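Local coordinates for RavA (Legionella pneumophila str. Paris, PDB 6WO6), which is an effector of the pathogen Legionella pneumophila that probably acts in invasion of host cells, by an activity not yet clear, at residues Q152-I157 with L162-V167; Q145-V150 with V173-E178. The protein carries 2 engineered substitutions. All blocks are in the same frame, centred on the assembly; numbering follows the deposited sequence.

Overall arrangement
Both contacts pair the same two successive helices, 147-157 and 162-181, of this elongated, all-helical chain, and the centres of the two contacts lie about 14 Å apart. Contact 1 sits beside the turn between the helices, with four residues separating its segments; contact 2 joins the start of helix 147-157 to a later part of helix 162-181, so the chain segments of contact 1 fall between those of contact 2. The character changes along the pair. Near the turn, Ile154 packs on Phe163 and Ala164, with Ile154 CA and Ala164 CA 5.9 Å apart; in contact 2 Arg147 CA and Arg175 CA, the nearest pair, are 9.2 Å apart, and Arg147 reaches across to Glu178 at the surface.

Contact 1 of 2, residues Q152-I157 with L162-V167; sequences QNINNI and LFAAKV
An antiparallel helical hairpin brings Ile154, near the end of helix 147-157, against Phe163 and Ala164 in the first turn of helix 162-181. The short segments run at 165° to each other with their axes 9.3 Å apart, and the backbones draw nearest at Ile154 and Ala164. Alanine suits this place because a lone methyl lets the neighbouring helix come close: Ile154 CG2 lies 3.8 Å from Ala164 CA and 3.9 Å from Ala164 CB.

The branched side chain of Ile154 serves both partners. Its CG2 methyl is directed anti to the backbone N, while CG1 lies beside that nitrogen (chi1 -55°), and both branches reach the same ring carbon: Ile154 CG2 stands 3.7 Å from Phe163 CE2, and Ile154 CD1 3.9 Å from the same carbon. The CG2 approach to the ring is oblique, and the two side chains cross at about a right angle. Phe163 starts off along the flank of its helix, but its flat ring swings CD2 and CE2 across to the isoleucine; its side chain also touches Ile134 of helix 131-141, which joins the hairpin to the preceding helix. Ile154 carries most of the contact, with Ala164 and the Phe163 ring against it; Ile154 and Phe163 are buried.

Toward solvent the packing gives way to a polar residue. Asn155 can keep its amide at the exposed border while making a van der Waals contact with the alanine methyl, its OD1 resting 3.4 Å from Ala164 CB.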
loop_
_atom_site.group_PDB
_atom_site.type_symbol
_atom_site.label_atom_id
_atom_site.label_comp_id
_atom_site.label_asym_id
_atom_site.label_seq_id
_atom_site.Cartn_x
_atom_site.Cartn_y
_atom_site.Cartn_z
ATOM N N GLN A 152 12.576 11.454 2.173
ATOM C CA GLN A 152 13.251 12.677 2.603
ATOM C C GLN A 152 12.860 13.856 1.722
ATOM O O GLN A 152 12.519 14.931 2.232
ATOM C CB GLN A 152 14.768 12.490 2.596
ATOM C CG GLN A 152 15.517 13.710 3.115
ATOM C CD GLN A 152 17.005 13.664 2.823
ATOM O OE1 GLN A 152 17.541 14.544 2.144
ATOM N NE2 GLN A 152 17.681 12.646 3.343
ATOM N N ASN A 153 12.873 13.663 0.399
ATOM C CA ASN A 153 12.456 14.731 -0.505
ATOM C C ASN A 153 11.062 15.226 -0.144
ATOM O O ASN A 153 10.832 16.437 -0.023
ATOM C CB ASN A 153 12.507 14.243 -1.955
ATOM C CG ASN A 153 13.913 14.264 -2.532
ATOM O OD1 ASN A 153 14.896 14.363 -1.800
ATOM N ND2 ASN A 153 14.011 14.171 -3.855
ATOM N N ILE A 154 10.128 14.298 0.087
ATOM C CA ILE A 154 8.761 14.687 0.420
ATOM C C ILE A 154 8.731 15.519 1.693
ATOM O O ILE A 154 7.931 16.455 1.815
ATOM C CB ILE A 154 7.864 13.441 0.543
ATOM C CG1 ILE A 154 7.937 12.594 -0.728
ATOM C CG2 ILE A 154 6.428 13.850 0.808
ATOM C CD1 ILE A 154 7.332 13.261 -1.926
ATOM N N ASN A 155 9.606 15.213 2.651
ATOM C CA ASN A 155 9.607 15.978 3.890
ATOM C C ASN A 155 10.204 17.367 3.707
ATOM O O ASN A 155 9.869 18.278 4.475
ATOM C CB ASN A 155 10.355 15.209 4.978
ATOM C CG ASN A 155 9.603 13.970 5.434
ATOM O OD1 ASN A 155 8.439 14.048 5.831
ATOM N ND2 ASN A 155 10.261 12.817 5.366
ATOM N N ASN A 156 11.064 17.557 2.701
ATOM C CA ASN A 156 11.661 18.870 2.489
ATOM C C ASN A 156 10.709 19.814 1.772
ATOM O O ASN A 156 10.725 21.020 2.038
ATOM C CB ASN A 156 12.965 18.739 1.700
ATOM C CG ASN A 156 14.052 18.029 2.481
ATOM O OD1 ASN A 156 14.050 18.030 3.713
ATOM N ND2 ASN A 156 14.994 17.419 1.768
ATOM N N ILE A 157 9.874 19.288 0.881
ATOM C CA ILE A 157 8.993 20.128 0.075
ATOM C C ILE A 157 7.634 20.313 0.736
ATOM O O ILE A 157 7.057 21.401 0.684
ATOM C CB ILE A 157 8.863 19.532 -1.338
ATOM C CG1 ILE A 157 10.205 19.628 -2.068
ATOM C CG2 ILE A 157 7.765 20.236 -2.120
ATOM C CD1 ILE A 157 10.196 19.043 -3.459
ATOM N N LEU A 162 -0.028 16.223 5.747
ATOM C CA LEU A 162 -0.695 14.923 5.763
ATOM C C LEU A 162 -0.081 13.982 4.736
ATOM O O LEU A 162 0.037 12.774 4.976
ATOM C CB LEU A 162 -2.189 15.104 5.497
ATOM C CG LEU A 162 -3.117 13.899 5.653
ATOM C CD1 LEU A 162 -3.118 13.410 7.091
ATOM C CD2 LEU A 162 -4.528 14.259 5.212
ATOM N N PHE A 163 0.339 14.526 3.592
ATOM C CA PHE A 163 0.881 13.703 2.516
ATOM C C PHE A 163 2.170 13.006 2.940
ATOM O O PHE A 163 2.345 11.803 2.707
ATOM C CB PHE A 163 1.113 14.571 1.278
ATOM C CG PHE A 163 1.788 13.852 0.153
ATOM C CD1 PHE A 163 1.295 12.641 -0.305
ATOM C CD2 PHE A 163 2.910 14.392 -0.455
ATOM C CE1 PHE A 163 1.915 11.976 -1.345
ATOM C CE2 PHE A 163 3.535 13.735 -1.499
ATOM C CZ PHE A 163 3.038 12.527 -1.944
ATOM N N ALA A 164 3.093 13.754 3.555
ATOM C CA ALA A 164 4.359 13.163 3.981
ATOM C C ALA A 164 4.138 12.092 5.046
ATOM O O ALA A 164 4.797 11.043 5.034
ATOM C CB ALA A 164 5.296 14.256 4.494
ATOM N N ALA A 165 3.203 12.337 5.968
ATOM C CA ALA A 165 2.882 11.342 6.983
ATOM C C ALA A 165 2.333 10.069 6.351
ATOM O O ALA A 165 2.730 8.957 6.729
ATOM C CB ALA A 165 1.884 11.921 7.986
ATOM N N LYS A 166 1.422 10.211 5.378
ATOM C CA LYS A 166 0.859 9.035 4.721
ATOM C C LYS A 166 1.925 8.266 3.948
ATOM O O LYS A 166 1.907 7.029 3.917
ATOM C CB LYS A 166 -0.286 9.442 3.794
ATOM C CG LYS A 166 -1.497 10.030 4.506
ATOM C CD LYS A 166 -2.153 9.028 5.439
ATOM C CE LYS A 166 -3.290 9.675 6.209
ATOM N NZ LYS A 166 -3.803 8.793 7.291
ATOM N N VAL A 167 2.860 8.980 3.316
ATOM C CA VAL A 167 3.933 8.301 2.591
ATOM C C VAL A 167 4.813 7.519 3.558
ATOM O O VAL A 167 5.197 6.373 3.283
ATOM C CB VAL A 167 4.747 9.313 1.763
ATOM C CG1 VAL A 167 6.070 8.704 1.324
ATOM C CG2 VAL A 167 3.946 9.750 0.553
#

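Contact 2 of 2, residues Q145-V150 with V173-E178; sequences QDRSRV and VRRDIE
Arg147 sets CG anti to its backbone N (chi1 -166°), stays extended through chi2 and bends at chi3 (-65°), carrying its guanidinium over to Arg174, Arg175 and Glu178 of helix 162-181 and into a surface salt-bridge network between the two antiparallel helices of a hairpin. Glu178, with CG beside its backbone N and the rest of the chain extended, runs alongside it, pointing the other way. Glu178 OE1 lies near the guanidinium plane of Arg147, at its edge and 3.5 Å from Arg147 NH2, a long salt bridge. The other oxygen, Glu178 OE2, is 3.1 Å from Arg174 NH1 but far off the plane of that group, so the attraction there is one of charge alone.

Arginine suits position 147 because its length bridges a part of the hairpin where Arg147 CA and Arg175 CA are 9.2 Å apart. The Glu178 carboxylate is shared by Arg147 and Arg174, and its charge is consistent with holding both guanidinium groups close; Arg174 NH2 is also hydrogen-bonded to Ala139 O. Aliphatic carbons complete the seat: Arg174 CG lies over one face of the Arg147 guanidinium, 4.0 Å from Arg147 NH2, while Arg147 NH1 rests 3.5 Å from Arg175 CA and 3.6 Å from Arg175 CB.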
loop_
_atom_site.group_PDB
_atom_site.type_symbol
_atom_site.label_atom_id
_atom_site.label_comp_id
_atom_site.label_asym_id
_atom_site.label_seq_id
_atom_site.Cartn_x
_atom_site.Cartn_y
_atom_site.Cartn_z
ATOM N N GLN A 145 16.009 0.543 -1.744
ATOM C CA GLN A 145 17.194 1.375 -1.548
ATOM C C GLN A 145 16.834 2.854 -1.549
ATOM O O GLN A 145 17.291 3.620 -0.692
ATOM C CB GLN A 145 18.232 1.078 -2.633
ATOM C CG GLN A 145 18.538 -0.400 -2.838
ATOM C CD GLN A 145 17.599 -1.060 -3.831
ATOM O OE1 GLN A 145 16.813 -1.938 -3.470
ATOM N NE2 GLN A 145 17.678 -0.640 -5.088
ATOM N N ASP A 146 16.006 3.273 -2.502
ATOM C CA ASP A 146 15.587 4.661 -2.615
ATOM C C ASP A 146 14.476 5.029 -1.641
ATOM O O ASP A 146 14.103 6.205 -1.570
ATOM C CB ASP A 146 15.128 4.940 -4.047
ATOM C CG ASP A 146 16.144 4.496 -5.080
ATOM O OD1 ASP A 146 17.357 4.680 -4.842
ATOM O OD2 ASP A 146 15.730 3.956 -6.128
ATOM N N ARG A 147 13.967 4.061 -0.875
ATOM C CA ARG A 147 12.759 4.276 -0.083
ATOM C C ARG A 147 12.911 5.459 0.866
ATOM O O ARG A 147 12.030 6.323 0.945
ATOM C CB ARG A 147 12.419 2.999 0.687
ATOM C CG ARG A 147 11.022 2.964 1.274
ATOM C CD ARG A 147 10.674 1.557 1.733
ATOM N NE ARG A 147 10.592 0.622 0.614
ATOM C CZ ARG A 147 10.591 -0.701 0.745
ATOM N NH1 ARG A 147 10.677 -1.250 1.948
ATOM N NH2 ARG A 147 10.511 -1.476 -0.329
ATOM N N SER A 148 14.029 5.522 1.590
ATOM C CA SER A 148 14.236 6.610 2.537
ATOM C C SER A 148 14.652 7.909 1.861
ATOM O O SER A 148 14.519 8.977 2.471
ATOM C CB SER A 148 15.281 6.213 3.581
ATOM O OG SER A 148 16.514 5.886 2.968
ATOM N N ARG A 149 15.146 7.854 0.623
ATOM C CA ARG A 149 15.504 9.093 -0.058
ATOM C C ARG A 149 14.261 9.795 -0.591
ATOM O O ARG A 149 14.062 10.991 -0.340
ATOM C CB ARG A 149 16.501 8.811 -1.185
ATOM C CG ARG A 149 16.913 10.048 -1.971
ATOM C CD ARG A 149 18.415 10.108 -2.205
ATOM N NE ARG A 149 19.099 10.873 -1.165
ATOM C CZ ARG A 149 19.180 12.201 -1.147
ATOM N NH1 ARG A 149 19.821 12.817 -0.163
ATOM N NH2 ARG A 149 18.615 12.917 -2.113
ATOM N N VAL A 150 13.416 9.056 -1.325
ATOM C CA VAL A 150 12.103 9.556 -1.738
ATOM C C VAL A 150 11.440 10.272 -0.574
ATOM O O VAL A 150 11.160 11.475 -0.637
ATOM C CB VAL A 150 11.217 8.405 -2.255
ATOM C CG1 VAL A 150 9.788 8.879 -2.480
ATOM C CG2 VAL A 150 11.779 7.813 -3.532
ATOM N N VAL A 173 4.538 0.119 6.127
ATOM C CA VAL A 173 3.748 -1.094 5.925
ATOM C C VAL A 173 4.399 -1.989 4.874
ATOM O O VAL A 173 4.484 -3.213 5.049
ATOM C CB VAL A 173 2.297 -0.737 5.558
ATOM C CG1 VAL A 173 1.564 -1.961 5.031
ATOM C CG2 VAL A 173 1.579 -0.179 6.772
ATOM N N ARG A 174 4.888 -1.398 3.781
ATOM C CA ARG A 174 5.563 -2.192 2.755
ATOM C C ARG A 174 6.820 -2.857 3.311
ATOM O O ARG A 174 7.066 -4.050 3.080
ATOM C CB ARG A 174 5.907 -1.313 1.554
ATOM C CG ARG A 174 6.661 -2.035 0.448
ATOM C CD ARG A 174 5.716 -2.751 -0.502
ATOM N NE ARG A 174 6.416 -3.726 -1.334
ATOM C CZ ARG A 174 7.067 -3.431 -2.457
ATOM N NH1 ARG A 174 7.672 -4.390 -3.144
ATOM N NH2 ARG A 174 7.115 -2.181 -2.893
ATOM N N ARG A 175 7.630 -2.094 4.051
ATOM C CA ARG A 175 8.860 -2.635 4.620
ATOM C C ARG A 175 8.573 -3.803 5.556
ATOM O O ARG A 175 9.281 -4.818 5.534
ATOM C CB ARG A 175 9.620 -1.531 5.357
ATOM C CG ARG A 175 10.848 -2.003 6.114
ATOM C CD ARG A 175 11.330 -0.939 7.089
ATOM N NE ARG A 175 10.290 -0.570 8.046
ATOM C CZ ARG A 175 10.479 0.238 9.086
ATOM N NH1 ARG A 175 9.472 0.516 9.904
ATOM N NH2 ARG A 175 11.675 0.765 9.314
ATOM N N ASP A 176 7.532 -3.681 6.385
ATOM C CA ASP A 176 7.248 -4.744 7.342
ATOM C C ASP A 176 6.605 -5.955 6.677
ATOM O O ASP A 176 6.807 -7.085 7.135
ATOM C CB ASP A 176 6.370 -4.218 8.476
ATOM C CG ASP A 176 7.165 -3.442 9.508
ATOM O OD1 ASP A 176 8.389 -3.271 9.312
ATOM O OD2 ASP A 176 6.571 -3.008 10.516
ATOM N N ILE A 177 5.906 -5.744 5.578
ATOM C CA ILE A 177 5.284 -6.898 4.883
ATOM C C ILE A 177 6.380 -7.703 4.201
ATOM O O ILE A 177 6.185 -8.879 4.005
ATOM C CB ILE A 177 4.260 -6.422 3.850
ATOM C CG1 ILE A 177 3.002 -5.888 4.518
ATOM C CG2 ILE A 177 3.933 -7.544 2.900
ATOM C CD1 ILE A 177 1.910 -5.613 3.554
ATOM N N GLU A 178 7.487 -7.066 3.857
ATOM C CA GLU A 178 8.569 -7.748 3.119
ATOM C C GLU A 178 9.560 -8.367 4.090
ATOM O O GLU A 178 9.975 -9.496 3.867
ATOM C CB GLU A 178 9.389 -6.709 2.376
ATOM C CG GLU A 178 8.898 -6.407 0.983
ATOM C CD GLU A 178 9.796 -5.421 0.254
ATOM O OE1 GLU A 178 10.624 -4.768 0.923
ATOM O OE2 GLU A 178 9.676 -5.324 -0.977
#